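Local coordinates for protein endo-beta-1,4-glucanase (cellulase B) (Bacillus halodurans, PDB 4V2X) that hydrolyses beta-1,4-glucans with a family 5 catalytic module, its family 46 carbohydrate-binding module contributing to breakdown of xyloglucan and beta-1,3-1,4-glucans, at residues A[558-563]-A[570-575]; A[494-499]-A[540-545]. One frame throughout, in Å; residues are numbered along the deposited sequence. Where two conformers were deposited one is given.

Contact 1 (A[558-563]-A[570-575]); sequences VRLTFH and VNYTII
With chi1 at 53°, Ile574 sets CG1 between its backbone N and carbonyl carbon, turning that branch toward Val558, whose CB lies 3.7 Å from Ile574 CG1. Its other branch, CG2, meets Leu560 CD1 at 4.1 Å, where the two side chains cross at about a right angle. On the opposite face, the chi1 of -63° in Asn571 carries CG away from the carbonyl carbon and leaves the amide alongside Thr561, with ND2 2.9 Å from Thr561 OG1. The guanidinium of Arg559 stands almost perpendicular to this amide.

Between the two faces runs a regular antiparallel ladder. Val558, Leu560 and Phe562 each exchange two backbone hydrogen bonds with Ile574, Tyr572 and Val570 respectively. Most are nearly straight, but Tyr572 N to Leu560 O (2.9 Å) is bent to 144° at the hydrogen. Branched and aromatic side chains suit the buried face: Leu560 CD1 reaches Tyr572 CD2 obliquely at 4.2 Å, and the edge of Phe562 brings CE1 to within 4.0 Å of Tyr572 CB. Polar residues take the other face, where exposed Arg559 bends at chi3, which brings NH1 back to 3.7 Å from Asn571 ND2.

In the sheet of the carbohydrate-binding module, strand 506-513 pairs with the outer side of 556-564, and strand 580-585 with that of 569-577. Tyr572 OH hydrogen-bonds to Gln486 O, on strand 484-491.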
loop_
_atom_site.group_PDB
_atom_site.type_symbol
_atom_site.label_atom_id
_atom_site.label_comp_id
_atom_site.label_asym_id
_atom_site.label_seq_id
_atom_site.Cartn_x
_atom_site.Cartn_y
_atom_site.Cartn_z
ATOM N N VAL A 558 19.243 23.195 -41.742
ATOM C CA VAL A 558 19.058 21.836 -41.247
ATOM C C VAL A 558 19.355 20.857 -42.376
ATOM O O VAL A 558 18.889 21.033 -43.510
ATOM C CB VAL A 558 17.619 21.653 -40.734
ATOM C CG1 VAL A 558 17.260 20.181 -40.545
ATOM C CG2 VAL A 558 17.441 22.435 -39.436
ATOM N N ARG A 559 20.129 19.822 -42.065
ATOM C CA ARG A 559 20.389 18.749 -43.012
ATOM C C ARG A 559 19.440 17.601 -42.735
ATOM O O ARG A 559 19.369 17.096 -41.610
ATOM C CB ARG A 559 21.839 18.254 -42.926
ATOM C CG ARG A 559 22.170 17.189 -43.964
ATOM C CD ARG A 559 23.648 16.804 -43.930
ATOM N NE ARG A 559 24.065 16.345 -42.602
ATOM C CZ ARG A 559 23.816 15.137 -42.088
ATOM N NH1 ARG A 559 23.144 14.219 -42.779
ATOM N NH2 ARG A 559 24.244 14.840 -40.864
ATOM N N LEU A 560 18.696 17.208 -43.763
ATOM C CA LEU A 560 17.813 16.060 -43.693
ATOM C C LEU A 560 18.488 14.882 -44.375
ATOM O O LEU A 560 19.200 15.057 -45.364
ATOM C CB LEU A 560 16.491 16.361 -44.396
ATOM C CG LEU A 560 15.716 17.576 -43.900
ATOM C CD1 LEU A 560 14.446 17.739 -44.719
ATOM C CD2 LEU A 560 15.386 17.457 -42.423
ATOM N N THR A 561 18.266 13.686 -43.846
ATOM C CA THR A 561 18.753 12.472 -44.484
ATOM C C THR A 561 17.593 11.490 -44.562
ATOM O O THR A 561 17.053 11.066 -43.541
ATOM C CB THR A 561 19.929 11.852 -43.717
ATOM O OG1 THR A 561 20.960 12.834 -43.539
ATOM C CG2 THR A 561 20.488 10.640 -44.468
ATOM N N PHE A 562 17.205 11.160 -45.787
ATOM C CA PHE A 562 16.124 10.235 -46.031
ATOM C C PHE A 562 16.709 8.866 -46.300
ATOM O O PHE A 562 17.549 8.712 -47.182
ATOM C CB PHE A 562 15.281 10.708 -47.211
ATOM C CG PHE A 562 14.573 12.000 -46.949
ATOM C CD1 PHE A 562 15.194 13.209 -47.204
ATOM C CD2 PHE A 562 13.285 12.003 -46.430
ATOM C CE1 PHE A 562 14.541 14.404 -46.947
ATOM C CE2 PHE A 562 12.626 13.188 -46.177
ATOM C CZ PHE A 562 13.254 14.393 -46.438
ATOM N N HIS A 563 16.264 7.898 -45.504
ATOM C CA HIS A 563 16.704 6.512 -45.584
ATOM C C HIS A 563 15.603 5.684 -46.215
ATOM O O HIS A 563 14.483 5.666 -45.719
ATOM C CB HIS A 563 16.983 5.989 -44.176
ATOM C CG HIS A 563 18.064 6.735 -43.456
ATOM N ND1 HIS A 563 19.381 6.330 -43.468
ATOM C CD2 HIS A 563 18.026 7.863 -42.708
ATOM C CE1 HIS A 563 20.106 7.174 -42.758
ATOM N NE2 HIS A 563 19.308 8.109 -42.280
ATOM N N VAL A 570 19.368 9.711 -49.283
ATOM C CA VAL A 570 19.379 10.993 -49.979
ATOM C C VAL A 570 19.424 12.109 -48.949
ATOM O O VAL A 570 18.587 12.146 -48.055
ATOM C CB VAL A 570 18.124 11.167 -50.866
ATOM C CG1 VAL A 570 18.106 12.545 -51.517
ATOM C CG2 VAL A 570 18.061 10.077 -51.923
ATOM N N ASN A 571 20.401 13.004 -49.082
ATOM C CA ASN A 571 20.474 14.203 -48.246
ATOM C C ASN A 571 19.714 15.354 -48.865
ATOM O O ASN A 571 19.515 15.398 -50.074
ATOM C CB ASN A 571 21.923 14.619 -48.015
ATOM C CG ASN A 571 22.713 13.574 -47.250
ATOM O OD1 ASN A 571 23.813 13.198 -47.652
ATOM N ND2 ASN A 571 22.156 13.095 -46.157
ATOM N N TYR A 572 19.303 16.293 -48.022
ATOM C CA TYR A 572 18.539 17.457 -48.458
ATOM C C TYR A 572 18.763 18.544 -47.426
ATOM O O TYR A 572 18.940 18.255 -46.245
ATOM C CB TYR A 572 17.060 17.096 -48.562
ATOM C CG TYR A 572 16.175 18.088 -49.288
ATOM C CD1 TYR A 572 16.025 18.040 -50.672
ATOM C CD2 TYR A 572 15.440 19.040 -48.584
ATOM C CE1 TYR A 572 15.190 18.927 -51.334
ATOM C CE2 TYR A 572 14.605 19.933 -49.240
ATOM C CZ TYR A 572 14.489 19.876 -50.613
ATOM O OH TYR A 572 13.658 20.751 -51.265
ATOM N N THR A 573 18.772 19.793 -47.876
ATOM C CA THR A 573 18.948 20.916 -46.982
ATOM C C THR A 573 17.684 21.760 -46.924
ATOM O O THR A 573 17.072 22.058 -47.952
ATOM C CB THR A 573 20.138 21.778 -47.429
ATOM O OG1 THR A 573 21.322 20.971 -47.420
ATOM C CG2 THR A 573 20.331 22.976 -46.498
ATOM N N ILE A 574 17.295 22.139 -45.713
ATOM C CA ILE A 574 16.278 23.171 -45.543
ATOM C C ILE A 574 16.846 24.357 -44.774
ATOM O O ILE A 574 17.655 24.202 -43.860
ATOM C CB ILE A 574 14.982 22.659 -44.877
ATOM C CG1 ILE A 574 15.282 21.946 -43.561
ATOM C CG2 ILE A 574 14.235 21.732 -45.826
ATOM C CD1 ILE A 574 14.070 21.718 -42.688
ATOM N N ILE A 575 16.429 25.547 -45.190
ATOM C CA ILE A 575 16.780 26.783 -44.510
ATOM C C ILE A 575 15.462 27.400 -44.070
ATOM O O ILE A 575 14.591 27.674 -44.898
ATOM C CB ILE A 575 17.574 27.741 -45.418
ATOM C CG1 ILE A 575 18.880 27.074 -45.859
ATOM C CG2 ILE A 575 17.877 29.044 -44.683
ATOM C CD1 ILE A 575 19.683 27.862 -46.865
#

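Contact 2 (A[494-499]-A[540-545]); sequences NFSIPA and ANEMKL
An antiparallel pairing of strands 495-500 and 542-545, remote in sequence, builds this part of the eight-stranded sheet of the C-terminal carbohydrate-binding module. A G1 beta bulge on the side of strand 534-537 leads into the second strand: Asn541, with phi at 61°, takes the left-handed backbone shape that asparagine tolerates well. Its carbonyl O still accepts Ala499 N at 2.9 Å, although the donor stands 46° above the carbonyl plane.

Farther in, Ile497 and Met543 share two bonds, the shorter being Ile497 N to Met543 O at 2.7 Å. Pro498 fits opposite Glu542 because that pair is non-hydrogen-bonded, so its lack of an N-H breaks no bond to strand 542-545. At the far end Leu545 N reaches Phe495 O at 3.1 Å. The return path is spanned by a water, which accepts from Phe495 N and donates to Leu545 O at 2.6 Å.

Apolar residues fill the buried face. Leu545 lies side by side with Phe495, Leu545 CD1 coming obliquely to the ring, 3.8 Å from Phe495 CD2, and Ile497 CB packs 4.0 Å from Met543 CB. Ala499 CB lies 4.3 Å from Met543 CB, a short side chain at the end of this apolar row.

The other face is mostly polar, and Glu542, extended beyond CG, runs its carboxylate out over Ser496. There Ser496 OG donates to Glu542 OE1 at 3.2 Å, meeting it from above the carboxylate plane, 64° out of it.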
loop_
_atom_site.group_PDB
_atom_site.type_symbol
_atom_site.label_atom_id
_atom_site.label_comp_id
_atom_site.label_asym_id
_atom_site.label_seq_id
_atom_site.Cartn_x
_atom_site.Cartn_y
_atom_site.Cartn_z
ATOM N N ASN A 494 2.464 24.034 -44.836
ATOM C CA ASN A 494 2.157 23.193 -45.980
ATOM C C ASN A 494 3.391 22.967 -46.846
ATOM O O ASN A 494 3.377 23.225 -48.048
ATOM C CB ASN A 494 1.034 23.855 -46.791
ATOM C CG ASN A 494 0.559 23.003 -47.942
ATOM O OD1 ASN A 494 0.446 21.782 -47.826
ATOM N ND2 ASN A 494 0.274 23.648 -49.071
ATOM N N PHE A 495 4.462 22.479 -46.225
ATOM C CA PHE A 495 5.732 22.314 -46.919
ATOM C C PHE A 495 5.875 20.915 -47.511
ATOM O O PHE A 495 5.897 19.927 -46.777
ATOM C CB PHE A 495 6.907 22.585 -45.984
ATOM C CG PHE A 495 8.225 22.653 -46.696
ATOM C CD1 PHE A 495 8.605 23.803 -47.361
ATOM C CD2 PHE A 495 9.076 21.555 -46.725
ATOM C CE1 PHE A 495 9.811 23.867 -48.035
ATOM C CE2 PHE A 495 10.292 21.615 -47.391
ATOM C CZ PHE A 495 10.656 22.771 -48.051
ATOM N N SER A 496 5.992 20.853 -48.836
ATOM C CA SER A 496 6.171 19.596 -49.562
ATOM C C SER A 496 7.411 19.676 -50.440
ATOM O O SER A 496 7.562 20.619 -51.221
ATOM C CB SER A 496 4.958 19.309 -50.454
ATOM O OG SER A 496 3.833 18.937 -49.677
ATOM N N ILE A 497 8.290 18.690 -50.314
ATOM C CA ILE A 497 9.430 18.548 -51.215
ATOM C C ILE A 497 8.985 17.724 -52.429
ATOM O O ILE A 497 8.504 16.600 -52.267
ATOM C CB ILE A 497 10.619 17.851 -50.520
ATOM C CG1 ILE A 497 11.065 18.647 -49.287
ATOM C CG2 ILE A 497 11.783 17.692 -51.490
ATOM C CD1 ILE A 497 11.984 17.883 -48.363
ATOM N N PRO A 498 9.099 18.283 -53.652
ATOM C CA PRO A 498 8.797 17.437 -54.807
ATOM C C PRO A 498 9.753 16.248 -54.824
ATOM O O PRO A 498 10.970 16.430 -54.708
ATOM C CB PRO A 498 9.031 18.363 -56.008
ATOM C CG PRO A 498 8.973 19.747 -55.453
ATOM C CD PRO A 498 9.465 19.653 -54.044
ATOM N N ALA A 499 9.198 15.048 -54.952
ATOM C CA ALA A 499 9.971 13.828 -54.765
ATOM C C ALA A 499 9.621 12.760 -55.787
ATOM O O ALA A 499 8.458 12.393 -55.944
ATOM C CB ALA A 499 9.748 13.290 -53.362
ATOM N N ALA A 540 1.137 11.489 -54.716
ATOM C CA ALA A 540 1.393 12.893 -55.037
ATOM C C ALA A 540 2.840 13.153 -55.469
ATOM O O ALA A 540 3.144 14.219 -56.004
ATOM C CB ALA A 540 1.040 13.771 -53.846
ATOM N N ASN A 541 3.733 12.195 -55.232
ATOM C CA ASN A 541 5.154 12.372 -55.535
ATOM C C ASN A 541 5.727 13.547 -54.729
ATOM O O ASN A 541 6.388 14.441 -55.263
ATOM C CB ASN A 541 5.352 12.554 -57.044
ATOM C CG ASN A 541 4.509 11.583 -57.855
ATOM O OD1 ASN A 541 4.552 10.373 -57.630
ATOM N ND2 ASN A 541 3.716 12.111 -58.786
ATOM N N GLU A 542 5.442 13.542 -53.429
ATOM C CA GLU A 542 5.864 14.615 -52.537
ATOM C C GLU A 542 6.356 14.042 -51.222
ATOM O O GLU A 542 5.889 12.993 -50.790
ATOM C CB GLU A 542 4.704 15.574 -52.255
ATOM C CG GLU A 542 4.178 16.307 -53.480
ATOM C CD GLU A 542 3.034 17.256 -53.160
ATOM O OE1 GLU A 542 2.489 17.184 -52.039
ATOM O OE2 GLU A 542 2.677 18.071 -54.040
ATOM N N MET A 543 7.300 14.741 -50.601
ATOM C CA MET A 543 7.736 14.444 -49.244
ATOM C C MET A 543 7.266 15.585 -48.355
ATOM O O MET A 543 7.720 16.722 -48.508
ATOM C CB MET A 543 9.253 14.338 -49.193
ATOM C CG MET A 543 9.787 13.796 -47.891
ATOM S SD MET A 543 9.512 12.024 -47.799
ATOM C CE MET A 543 10.747 11.424 -48.945
ATOM N N LYS A 544 6.361 15.275 -47.430
ATOM C CA LYS A 544 5.763 16.275 -46.550
ATOM C C LYS A 544 6.587 16.425 -45.278
ATOM O O LYS A 544 6.948 15.430 -44.657
ATOM C CB LYS A 544 4.332 15.859 -46.186
ATOM C CG LYS A 544 3.537 16.894 -45.398
ATOM C CD LYS A 544 3.746 18.288 -45.964
ATOM C CE LYS A 544 2.470 19.110 -46.004
ATOM N NZ LYS A 544 2.103 19.672 -44.680
ATOM N N LEU A 545 6.885 17.666 -44.907
ATOM C CA LEU A 545 7.465 17.976 -43.598
ATOM C C LEU A 545 6.368 18.733 -42.883
ATOM O O LEU A 545 5.896 19.747 -43.394
ATOM C CB LEU A 545 8.720 18.849 -43.705
ATOM C CG LEU A 545 9.884 18.301 -44.534
ATOM C CD1 LEU A 545 11.082 19.227 -44.429
ATOM C CD2 LEU A 545 10.267 16.899 -44.100
HETATM O O HOH W 1 3.977 21.571 -43.425
#

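Both contacts belong to the same antiparallel sheet, contact 1 as a hairpin and contact 2 as a pairing across 40 intervening residues. They lie about 13 Å apart between centres and face each other through their apolar sides: Phe562 CE2 meets Met543 CG at 3.4 Å, Tyr572 CE2 meets Ile497 CD1 at 3.4 Å, and Leu560 CD1 meets Leu545 CD1 at 3.7 Å. Their apolar faces share one core, which the sheet encloses by curling over on itself. Contact 1 is the more buried, with direct bonds at all three hydrogen-bonded pairs. Contact 2 is partly exposed: a water and a serine-carboxylate bond supplement its ladder.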